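Local coordinates for protein dihydroxyacetone kinase (PDB 1UN8) that catalyses the ATP-dependent phosphorylation of dihydroxyacetone to dihydroxyacetone phosphate, working as a homodimer that uses magnesium or calcium ions, at residues A52-G57 and L92-A97; P86-V91 and G119-K124; L106-K109 and D114-N117. One frame throughout, in Å; residues are numbered along the deposited sequence.

Interaction 1 of 3, residues A52-G57 and L92-A97; sequences AVISGG and LTAIQA
I54, on strand 52-59, faces I95 on a helix with their CA atoms 7.6 Å apart, the shortest CA-CA distance between 52-57 and 92-97. The CB of I54 points at the helix, and the longer branch does the touching: CG1 lies beside the backbone N (chi1 -76°) and the chain then runs extended, which sends CD1 straight out to the helical surface. That methyl arrives over the A94-I95 peptide, with I54 CD1 3.7 Å from A94 O and also 3.7 Å from I95 N. Next to it, I54 CD1 meets I95 CD1 at 3.3 Å, shorter than methyls normally allow and so doubtful in its exact value at this resolution, and the two side chains cross at about a right angle. The methyl of A94 borders the same spot, its CB 4.0 Å from I54 CD1. The setting is an alpha/beta layer: helix 88-98 is the connection of a beta-alpha-beta crossover between parallel strands 76-80 and 104-109, and strand 52-59 lies between those two in the sheet, directly beneath the helix. The neighbouring strands complete the surroundings, since I54 also touches A76, V78 and L106, while I95 packs on L106 and A94 on V78. Facing away from the strand, Q96 hydrogen-bonds through NE2 to the backbone O of A344 of the second subunit, and L92 packs on A346 of that subunit.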
ATOM      1  N   ALA A  52      10.297 -24.243  17.418  1.00 50.02           N
ATOM      2  CA  ALA A  52      10.051 -23.645  16.120  1.00 49.64           C
ATOM      3  C   ALA A  52       8.587 -23.209  15.991  1.00 49.12           C
ATOM      4  O   ALA A  52       7.671 -23.929  16.404  1.00 48.76           O
ATOM      5  CB  ALA A  52      10.398 -24.645  15.017  1.00 48.87           C
ATOM      6  N   VAL A  53       8.372 -22.024  15.431  1.00 47.54           N
ATOM      7  CA  VAL A  53       7.023 -21.516  15.211  1.00 44.70           C
ATOM      8  C   VAL A  53       6.824 -21.394  13.695  1.00 44.02           C
ATOM      9  O   VAL A  53       7.291 -20.429  13.075  1.00 42.39           O
ATOM     10  CB  VAL A  53       6.832 -20.127  15.859  1.00 44.90           C
ATOM     11  CG1 VAL A  53       5.409 -19.632  15.662  1.00 43.31           C
ATOM     12  CG2 VAL A  53       7.171 -20.186  17.343  1.00 42.64           C
ATOM     13  N   ILE A  54       6.131 -22.350  13.093  1.00 43.16           N
ATOM     14  CA  ILE A  54       5.908 -22.364  11.640  1.00 41.47           C
ATOM     15  C   ILE A  54       4.515 -21.845  11.277  1.00 42.02           C
ATOM     16  O   ILE A  54       3.543 -22.074  12.017  1.00 41.93           O
ATOM     17  CB  ILE A  54       6.054 -23.783  11.059  1.00 41.64           C
ATOM     18  CG1 ILE A  54       7.531 -24.173  10.970  1.00 41.65           C
ATOM     19  CG2 ILE A  54       5.387 -23.871   9.695  1.00 41.32           C
ATOM     20  CD1 ILE A  54       7.758 -25.631  10.638  1.00 20.00           C
ATOM     21  N   SER A  55       4.427 -21.154  10.148  1.00 42.15           N
ATOM     22  CA  SER A  55       3.145 -20.663   9.677  1.00 42.04           C
ATOM     23  C   SER A  55       3.097 -20.733   8.157  1.00 41.96           C
ATOM     24  O   SER A  55       3.919 -21.404   7.522  1.00 40.93           O
ATOM     25  CB  SER A  55       2.908 -19.227  10.137  1.00 42.55           C
ATOM     26  OG  SER A  55       1.552 -18.857   9.958  1.00 41.87           O
ATOM     27  N   GLY A  56       2.134 -20.026   7.573  1.00 41.67           N
ATOM     28  CA  GLY A  56       2.006 -20.038   6.129  1.00 39.75           C
ATOM     29  C   GLY A  56       0.566 -20.119   5.673  1.00 39.83           C
ATOM     30  O   GLY A  56      -0.351 -19.661   6.370  1.00 39.24           O
ATOM     31  N   GLY A  57       0.376 -20.693   4.489  1.00 38.35           N
ATOM     32  CA  GLY A  57      -0.946 -20.803   3.908  1.00 38.23           C
ATOM     33  C   GLY A  57      -0.871 -20.258   2.492  1.00 39.14           C
ATOM     34  O   GLY A  57       0.226 -20.027   1.973  1.00 37.05           O
ATOM     35  N   LEU A  92       5.297 -30.621   5.800  1.00 47.65           N
ATOM     36  CA  LEU A  92       6.149 -31.590   6.479  1.00 49.43           C
ATOM     37  C   LEU A  92       7.611 -31.184   6.312  1.00 50.73           C
ATOM     38  O   LEU A  92       8.358 -31.078   7.292  1.00 50.72           O
ATOM     39  CB  LEU A  92       5.926 -32.990   5.898  1.00 48.22           C
ATOM     40  CG  LEU A  92       6.690 -34.123   6.594  1.00 47.71           C
ATOM     41  CD1 LEU A  92       6.435 -34.065   8.098  1.00 46.52           C
ATOM     42  CD2 LEU A  92       6.256 -35.471   6.015  1.00 45.64           C
ATOM     43  N   THR A  93       8.006 -30.948   5.061  1.00 50.02           N
ATOM     44  CA  THR A  93       9.364 -30.550   4.739  1.00 49.53           C
ATOM     45  C   THR A  93       9.854 -29.427   5.633  1.00 51.35           C
ATOM     46  O   THR A  93      11.008 -29.429   6.065  1.00 53.22           O
ATOM     47  CB  THR A  93       9.458 -30.105   3.285  1.00 49.39           C
ATOM     48  OG1 THR A  93       9.107 -31.203   2.437  1.00 48.37           O
ATOM     49  CG2 THR A  93      10.859 -29.636   2.954  1.00 48.93           C
ATOM     50  N   ALA A  94       8.990 -28.460   5.913  1.00 52.31           N
ATOM     51  CA  ALA A  94       9.381 -27.347   6.775  1.00 52.78           C
ATOM     52  C   ALA A  94       9.604 -27.807   8.215  1.00 53.26           C
ATOM     53  O   ALA A  94      10.549 -27.386   8.870  1.00 53.04           O
ATOM     54  CB  ALA A  94       8.311 -26.264   6.737  1.00 53.16           C
ATOM     55  N   ILE A  95       8.718 -28.666   8.700  1.00 54.23           N
ATOM     56  CA  ILE A  95       8.801 -29.178  10.065  1.00 54.86           C
ATOM     57  C   ILE A  95      10.147 -29.876  10.267  1.00 55.30           C
ATOM     58  O   ILE A  95      10.906 -29.539  11.179  1.00 54.64           O
ATOM     59  CB  ILE A  95       7.636 -30.187  10.356  1.00 56.24           C
ATOM     60  CG1 ILE A  95       6.346 -29.435  10.715  1.00 55.80           C
ATOM     61  CG2 ILE A  95       8.018 -31.107  11.517  1.00 55.51           C
ATOM     62  CD1 ILE A  95       6.032 -28.274   9.803  1.00 60.93           C
ATOM     63  N   GLN A  96      10.434 -30.846   9.402  1.00 55.86           N
ATOM     64  CA  GLN A  96      11.676 -31.604   9.461  1.00 56.26           C
ATOM     65  C   GLN A  96      12.904 -30.721   9.275  1.00 56.98           C
ATOM     66  O   GLN A  96      13.977 -31.013   9.807  1.00 59.05           O
ATOM     67  CB  GLN A  96      11.701 -32.657   8.363  1.00 56.81           C
ATOM     68  CG  GLN A  96      10.602 -33.675   8.438  1.00 58.32           C
ATOM     69  CD  GLN A  96      11.057 -35.003   7.881  1.00 59.75           C
ATOM     70  OE1 GLN A  96      11.837 -35.717   8.521  1.00 61.13           O
ATOM     71  NE2 GLN A  96      10.594 -35.336   6.680  1.00 59.67           N
ATOM     72  N   ALA A  97      12.746 -29.646   8.517  1.00 55.21           N
ATOM     73  CA  ALA A  97      13.861 -28.770   8.233  1.00 53.94           C
ATOM     74  C   ALA A  97      14.298 -27.836   9.349  1.00 54.09           C
ATOM     75  O   ALA A  97      15.468 -27.468   9.421  1.00 54.87           O
ATOM     76  CB  ALA A  97      13.553 -27.963   6.998  1.00 53.46           C
TER

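Interaction 2 of 3, residues P86-V91 and G119-K124; sequences PSVDAV and GLAAEK
V88 and A121 bring their CA atoms to 5.4 Å, close enough for the first turn of helix 88-98 to lie directly against helix 112-127. Both helices belong to the alpha/beta fold of the DhaK region, one preceding strand 104-109 in the chain and the other following it. The bump on one side is V88, whose CG1 stands anti to the backbone N (chi1 180°) and enters the notch where the L120 side chain leaves its backbone. V88 CG1 rests 3.7 Å from A121 N and 3.8 Å from L120 CG, the side chains of V88 and L120 crossing at about a right angle. The bump on the other side is the A121 methyl, filling the hollow between V88 and V91; it presses mainly on V91, with A121 CB 3.4 Å from V91 CG1, and lies 4.2 Å from V88 CG1. With only a methyl on A121, the backbones can come this close. Beyond the contact, E123 OE1 hydrogen-bonds to Q463 and Y467 of the second subunit, which places helix 112-127 at the dimer interface. S87 caps helix 88-98, its OG accepting a bond from A90 N at 3.0 Å with an N-H...O angle of 157°.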
ATOM      1  N   PRO A  86      -0.825 -24.674   0.927  1.00 43.29           N
ATOM      2  CA  PRO A  86       0.427 -25.358   0.583  1.00 43.65           C
ATOM      3  C   PRO A  86       0.124 -26.858   0.623  1.00 44.14           C
ATOM      4  O   PRO A  86      -0.876 -27.266   1.214  1.00 44.41           O
ATOM      5  CB  PRO A  86       1.374 -24.956   1.713  1.00 43.91           C
ATOM      6  CG  PRO A  86       0.751 -23.723   2.313  1.00 44.61           C
ATOM      7  CD  PRO A  86      -0.718 -24.021   2.240  1.00 43.47           C
ATOM      8  N   SER A  87       0.964 -27.674  -0.002  1.00 44.52           N
ATOM      9  CA  SER A  87       0.743 -29.123  -0.007  1.00 44.72           C
ATOM     10  C   SER A  87       1.165 -29.737   1.329  1.00 45.62           C
ATOM     11  O   SER A  87       1.943 -29.138   2.071  1.00 44.77           O
ATOM     12  CB  SER A  87       1.554 -29.774  -1.120  1.00 43.74           C
ATOM     13  OG  SER A  87       2.935 -29.738  -0.804  1.00 46.51           O
ATOM     14  N   VAL A  88       0.647 -30.927   1.636  1.00 46.47           N
ATOM     15  CA  VAL A  88       1.002 -31.612   2.877  1.00 48.76           C
ATOM     16  C   VAL A  88       2.522 -31.819   2.898  1.00 49.96           C
ATOM     17  O   VAL A  88       3.197 -31.574   3.901  1.00 49.04           O
ATOM     18  CB  VAL A  88       0.297 -32.982   2.967  1.00 49.43           C
ATOM     19  CG1 VAL A  88       0.679 -33.690   4.259  1.00 50.53           C
ATOM     20  CG2 VAL A  88      -1.201 -32.790   2.904  1.00 50.92           C
ATOM     21  N   ASP A  89       3.041 -32.258   1.760  1.00 51.63           N
ATOM     22  CA  ASP A  89       4.461 -32.500   1.576  1.00 53.30           C
ATOM     23  C   ASP A  89       5.262 -31.264   1.982  1.00 53.04           C
ATOM     24  O   ASP A  89       6.248 -31.341   2.731  1.00 52.98           O
ATOM     25  CB  ASP A  89       4.716 -32.801   0.105  1.00 57.91           C
ATOM     26  CG  ASP A  89       5.731 -33.893  -0.098  1.00 62.79           C
ATOM     27  OD1 ASP A  89       6.871 -33.763   0.419  1.00 65.68           O
ATOM     28  OD2 ASP A  89       5.378 -34.887  -0.779  1.00 66.50           O
ATOM     29  N   ALA A  90       4.831 -30.116   1.476  1.00 50.89           N
ATOM     30  CA  ALA A  90       5.510 -28.877   1.773  1.00 49.78           C
ATOM     31  C   ALA A  90       5.578 -28.602   3.267  1.00 49.23           C
ATOM     32  O   ALA A  90       6.652 -28.310   3.798  1.00 51.76           O
ATOM     33  CB  ALA A  90       4.817 -27.725   1.054  1.00 50.04           C
ATOM     34  N   VAL A  91       4.440 -28.699   3.950  1.00 47.69           N
ATOM     35  CA  VAL A  91       4.409 -28.412   5.373  1.00 47.06           C
ATOM     36  C   VAL A  91       5.339 -29.339   6.136  1.00 47.17           C
ATOM     37  O   VAL A  91       6.091 -28.898   7.008  1.00 45.66           O
ATOM     38  CB  VAL A  91       2.973 -28.526   5.953  1.00 47.56           C
ATOM     39  CG1 VAL A  91       2.986 -28.227   7.459  1.00 44.78           C
ATOM     40  CG2 VAL A  91       2.048 -27.550   5.247  1.00 45.54           C
ATOM     41  N   GLY A 119      -2.532 -30.230   9.081  1.00 44.49           N
ATOM     42  CA  GLY A 119      -2.929 -31.301   9.976  1.00 45.77           C
ATOM     43  C   GLY A 119      -2.345 -32.654   9.599  1.00 46.44           C
ATOM     44  O   GLY A 119      -1.718 -33.311  10.429  1.00 46.92           O
ATOM     45  N   LEU A 120      -2.552 -33.094   8.362  1.00 46.11           N
ATOM     46  CA  LEU A 120      -1.991 -34.372   7.959  1.00 46.93           C
ATOM     47  C   LEU A 120      -0.471 -34.290   8.122  1.00 48.17           C
ATOM     48  O   LEU A 120       0.180 -35.281   8.451  1.00 48.57           O
ATOM     49  CB  LEU A 120      -2.344 -34.699   6.510  1.00 44.56           C
ATOM     50  CG  LEU A 120      -1.772 -36.019   5.976  1.00 44.78           C
ATOM     51  CD1 LEU A 120      -1.954 -37.136   6.997  1.00 43.61           C
ATOM     52  CD2 LEU A 120      -2.467 -36.377   4.665  1.00 42.97           C
ATOM     53  N   ALA A 121       0.086 -33.101   7.910  1.00 47.27           N
ATOM     54  CA  ALA A 121       1.524 -32.905   8.051  1.00 49.00           C
ATOM     55  C   ALA A 121       1.967 -33.147   9.494  1.00 48.78           C
ATOM     56  O   ALA A 121       2.941 -33.850   9.739  1.00 49.36           O
ATOM     57  CB  ALA A 121       1.915 -31.491   7.615  1.00 48.62           C
ATOM     58  N   ALA A 122       1.256 -32.549  10.439  1.00 48.89           N
ATOM     59  CA  ALA A 122       1.573 -32.714  11.849  1.00 49.55           C
ATOM     60  C   ALA A 122       1.520 -34.201  12.217  1.00 50.86           C
ATOM     61  O   ALA A 122       2.367 -34.701  12.964  1.00 50.59           O
ATOM     62  CB  ALA A 122       0.583 -31.929  12.699  1.00 47.28           C
ATOM     63  N   GLU A 123       0.520 -34.895  11.681  1.00 51.12           N
ATOM     64  CA  GLU A 123       0.344 -36.311  11.954  1.00 52.11           C
ATOM     65  C   GLU A 123       1.512 -37.116  11.432  1.00 53.42           C
ATOM     66  O   GLU A 123       2.019 -37.998  12.124  1.00 55.74           O
ATOM     67  CB  GLU A 123      -0.957 -36.822  11.329  1.00 50.75           C
ATOM     68  CG  GLU A 123      -2.185 -36.201  11.952  1.00 50.46           C
ATOM     69  CD  GLU A 123      -2.254 -36.462  13.440  1.00 52.31           C
ATOM     70  OE1 GLU A 123      -2.774 -35.594  14.180  1.00 52.01           O
ATOM     71  OE2 GLU A 123      -1.793 -37.543  13.873  1.00 53.15           O
ATOM     72  N   LYS A 124       1.938 -36.822  10.212  1.00 53.87           N
ATOM     73  CA  LYS A 124       3.061 -37.536   9.623  1.00 53.15           C
ATOM     74  C   LYS A 124       4.346 -37.187  10.363  1.00 53.29           C
ATOM     75  O   LYS A 124       5.284 -37.986  10.411  1.00 54.54           O
ATOM     76  CB  LYS A 124       3.207 -37.187   8.139  1.00 52.08           C
ATOM     77  CG  LYS A 124       2.143 -37.794   7.261  1.00 51.79           C
ATOM     78  CD  LYS A 124       2.509 -37.670   5.793  1.00 52.58           C
ATOM     79  CE  LYS A 124       1.544 -38.484   4.932  1.00 55.21           C
ATOM     80  NZ  LYS A 124       1.972 -38.536   3.506  1.00 56.91           N
TER

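Interaction 3 of 3, residues L106-K109 and D114-N117; sequences LIVK and DRLN
V108 and D114 meet where a beta-alpha-beta unit makes its first turn: strand 104-109 ends at K109, and the chain is already in helix 112-127 at D114, with the CA atoms of V108 and D114 6.6 Å apart. The apolar part of the contact rests on one methyl. With chi1 at 180°, V108 CG1 lies across from its own N and presses on D114 CB at 3.4 Å, coming within 4.0 Å of R115 N and filling the corner between strand end and helix start.

The polar part runs through water. K109 and D114 both bind substrate, and their charged ends are near without forming a salt bridge, NZ of K109 lying 4.4 Å from OD2 of D114. A water bridges the gap, accepting from K109 N at 3.0 Å and from K109 NZ at 3.1 Å and donating to D114 OD2 at 2.9 Å. K109 can use both nitrogens because its outer torsions fold back (chi3 -58°, chi4 -54°), curling NZ toward the water that its own backbone N holds.

Second-shell bonds fix the two groups further: H65 NE2 pairs with K109 NZ, and S85 OG with D114 OD1. The K109 side chain lies about 5 Å from that of H220, the residue that forms the covalent hemiaminal with substrate; with both K109 and D114 binding substrate, this places the bridged pair at the substrate site.

R115 bonds both ways: NH1 to N110 OD1 of its own chain, NE to the backbone O of Y467 of the second subunit, next in sequence to ATP-binding G468.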
ATOM      1  N   LEU A 106       2.591 -25.128  14.999  1.00 41.50           N
ATOM      2  CA  LEU A 106       2.071 -24.707  13.702  1.00 39.79           C
ATOM      3  C   LEU A 106       0.956 -23.687  14.003  1.00 41.72           C
ATOM      4  O   LEU A 106       0.045 -23.968  14.788  1.00 41.91           O
ATOM      5  CB  LEU A 106       1.487 -25.898  12.934  1.00 35.77           C
ATOM      6  CG  LEU A 106       2.400 -27.088  12.613  1.00 35.94           C
ATOM      7  CD1 LEU A 106       1.600 -28.154  11.867  1.00 32.81           C
ATOM      8  CD2 LEU A 106       3.605 -26.646  11.796  1.00 31.79           C
ATOM      9  N   ILE A 107       1.049 -22.490  13.428  1.00 40.61           N
ATOM     10  CA  ILE A 107       0.021 -21.480  13.621  1.00 40.50           C
ATOM     11  C   ILE A 107      -0.752 -21.428  12.294  1.00 42.18           C
ATOM     12  O   ILE A 107      -0.220 -20.986  11.259  1.00 42.02           O
ATOM     13  CB  ILE A 107       0.630 -20.104  13.919  1.00 42.28           C
ATOM     14  CG1 ILE A 107       1.529 -20.194  15.165  1.00 41.52           C
ATOM     15  CG2 ILE A 107      -0.506 -19.063  14.110  1.00 40.30           C
ATOM     16  CD1 ILE A 107       1.138 -19.287  16.297  1.00 41.02           C
ATOM     17  N   VAL A 108      -2.004 -21.880  12.319  1.00 42.02           N
ATOM     18  CA  VAL A 108      -2.815 -21.922  11.106  1.00 42.26           C
ATOM     19  C   VAL A 108      -4.080 -21.061  11.105  1.00 41.28           C
ATOM     20  O   VAL A 108      -4.881 -21.123  12.035  1.00 40.82           O
ATOM     21  CB  VAL A 108      -3.225 -23.372  10.800  1.00 43.86           C
ATOM     22  CG1 VAL A 108      -4.077 -23.431   9.547  1.00 44.66           C
ATOM     23  CG2 VAL A 108      -1.979 -24.217  10.631  1.00 47.57           C
ATOM     24  N   LYS A 109      -4.257 -20.272  10.044  1.00 41.23           N
ATOM     25  CA  LYS A 109      -5.446 -19.426   9.905  1.00 39.38           C
ATOM     26  C   LYS A 109      -6.618 -20.372   9.635  1.00 38.75           C
ATOM     27  O   LYS A 109      -6.455 -21.387   8.962  1.00 37.62           O
ATOM     28  CB  LYS A 109      -5.263 -18.418   8.761  1.00 38.48           C
ATOM     29  CG  LYS A 109      -4.161 -17.390   9.030  1.00 36.28           C
ATOM     30  CD  LYS A 109      -4.146 -16.239   8.010  1.00 37.90           C
ATOM     31  CE  LYS A 109      -3.979 -16.723   6.572  1.00 37.05           C
ATOM     32  NZ  LYS A 109      -2.795 -17.594   6.375  1.00 37.22           N
ATOM     33  N   ASP A 114      -5.892 -25.260   4.798  1.00 40.08           N
ATOM     34  CA  ASP A 114      -4.741 -25.196   5.680  1.00 42.00           C
ATOM     35  C   ASP A 114      -4.852 -26.152   6.855  1.00 43.35           C
ATOM     36  O   ASP A 114      -3.877 -26.803   7.223  1.00 44.81           O
ATOM     37  CB  ASP A 114      -4.541 -23.776   6.201  1.00 42.13           C
ATOM     38  CG  ASP A 114      -4.133 -22.820   5.117  1.00 42.68           C
ATOM     39  OD1 ASP A 114      -3.734 -23.314   4.039  1.00 43.60           O
ATOM     40  OD2 ASP A 114      -4.209 -21.588   5.337  1.00 42.21           O
ATOM     41  N   ARG A 115      -6.039 -26.232   7.443  1.00 43.39           N
ATOM     42  CA  ARG A 115      -6.263 -27.109   8.578  1.00 43.73           C
ATOM     43  C   ARG A 115      -6.010 -28.556   8.188  1.00 44.49           C
ATOM     44  O   ARG A 115      -5.334 -29.292   8.903  1.00 44.58           O
ATOM     45  CB  ARG A 115      -7.695 -26.943   9.088  1.00 44.29           C
ATOM     46  CG  ARG A 115      -7.972 -25.555   9.653  1.00 43.99           C
ATOM     47  CD  ARG A 115      -9.414 -25.376  10.085  1.00 42.90           C
ATOM     48  NE  ARG A 115      -9.906 -26.476  10.909  1.00 42.34           N
ATOM     49  CZ  ARG A 115     -10.805 -26.329  11.878  1.00 43.57           C
ATOM     50  NH1 ARG A 115     -11.308 -25.130  12.154  1.00 43.59           N
ATOM     51  NH2 ARG A 115     -11.208 -27.378  12.574  1.00 42.80           N
ATOM     52  N   LEU A 116      -6.541 -28.965   7.047  1.00 44.37           N
ATOM     53  CA  LEU A 116      -6.355 -30.331   6.598  1.00 43.61           C
ATOM     54  C   LEU A 116      -4.919 -30.627   6.165  1.00 43.30           C
ATOM     55  O   LEU A 116      -4.391 -31.694   6.461  1.00 43.80           O
ATOM     56  CB  LEU A 116      -7.310 -30.646   5.445  1.00 41.15           C
ATOM     57  CG  LEU A 116      -8.799 -30.584   5.775  1.00 41.93           C
ATOM     58  CD1 LEU A 116      -9.598 -31.055   4.575  1.00 41.34           C
ATOM     59  CD2 LEU A 116      -9.107 -31.455   6.984  1.00 39.78           C
ATOM     60  N   ASN A 117      -4.280 -29.695   5.469  1.00 43.13           N
ATOM     61  CA  ASN A 117      -2.924 -29.957   5.010  1.00 42.53           C
ATOM     62  C   ASN A 117      -1.859 -29.840   6.076  1.00 42.59           C
ATOM     63  O   ASN A 117      -0.949 -30.659   6.114  1.00 42.91           O
ATOM     64  CB  ASN A 117      -2.576 -29.083   3.814  1.00 41.18           C
ATOM     65  CG  ASN A 117      -3.078 -29.675   2.518  1.00 42.04           C
ATOM     66  OD1 ASN A 117      -3.882 -30.614   2.514  1.00 43.44           O
ATOM     67  ND2 ASN A 117      -2.607 -29.127   1.402  1.00 38.58           N
TER
HETATM   68  O   HOH W   1      -2.621 -20.493   7.566  1.00 39.81           O

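How the interactions relate
From the N terminus, strand 52-59 comes first, and interaction 1 closes a loop of 34 residues when helix 88-98 returns to cover it. Interaction 2 opens within that loop, at 86-91, and closes only at 119-124, so the two cross and share helix 88-98. Interaction 3 opens and closes between the ends of interaction 2, and follows interaction 1 in series. Strands 52-59 and 104-109 are sheet neighbours, joined by a probable hydrogen bond from I107 N to I54 O at 2.9 Å, while helix 112-127 is shared by interactions 2 and 3. Together they knit two parallel strands and two adjacent helices beside the substrate site.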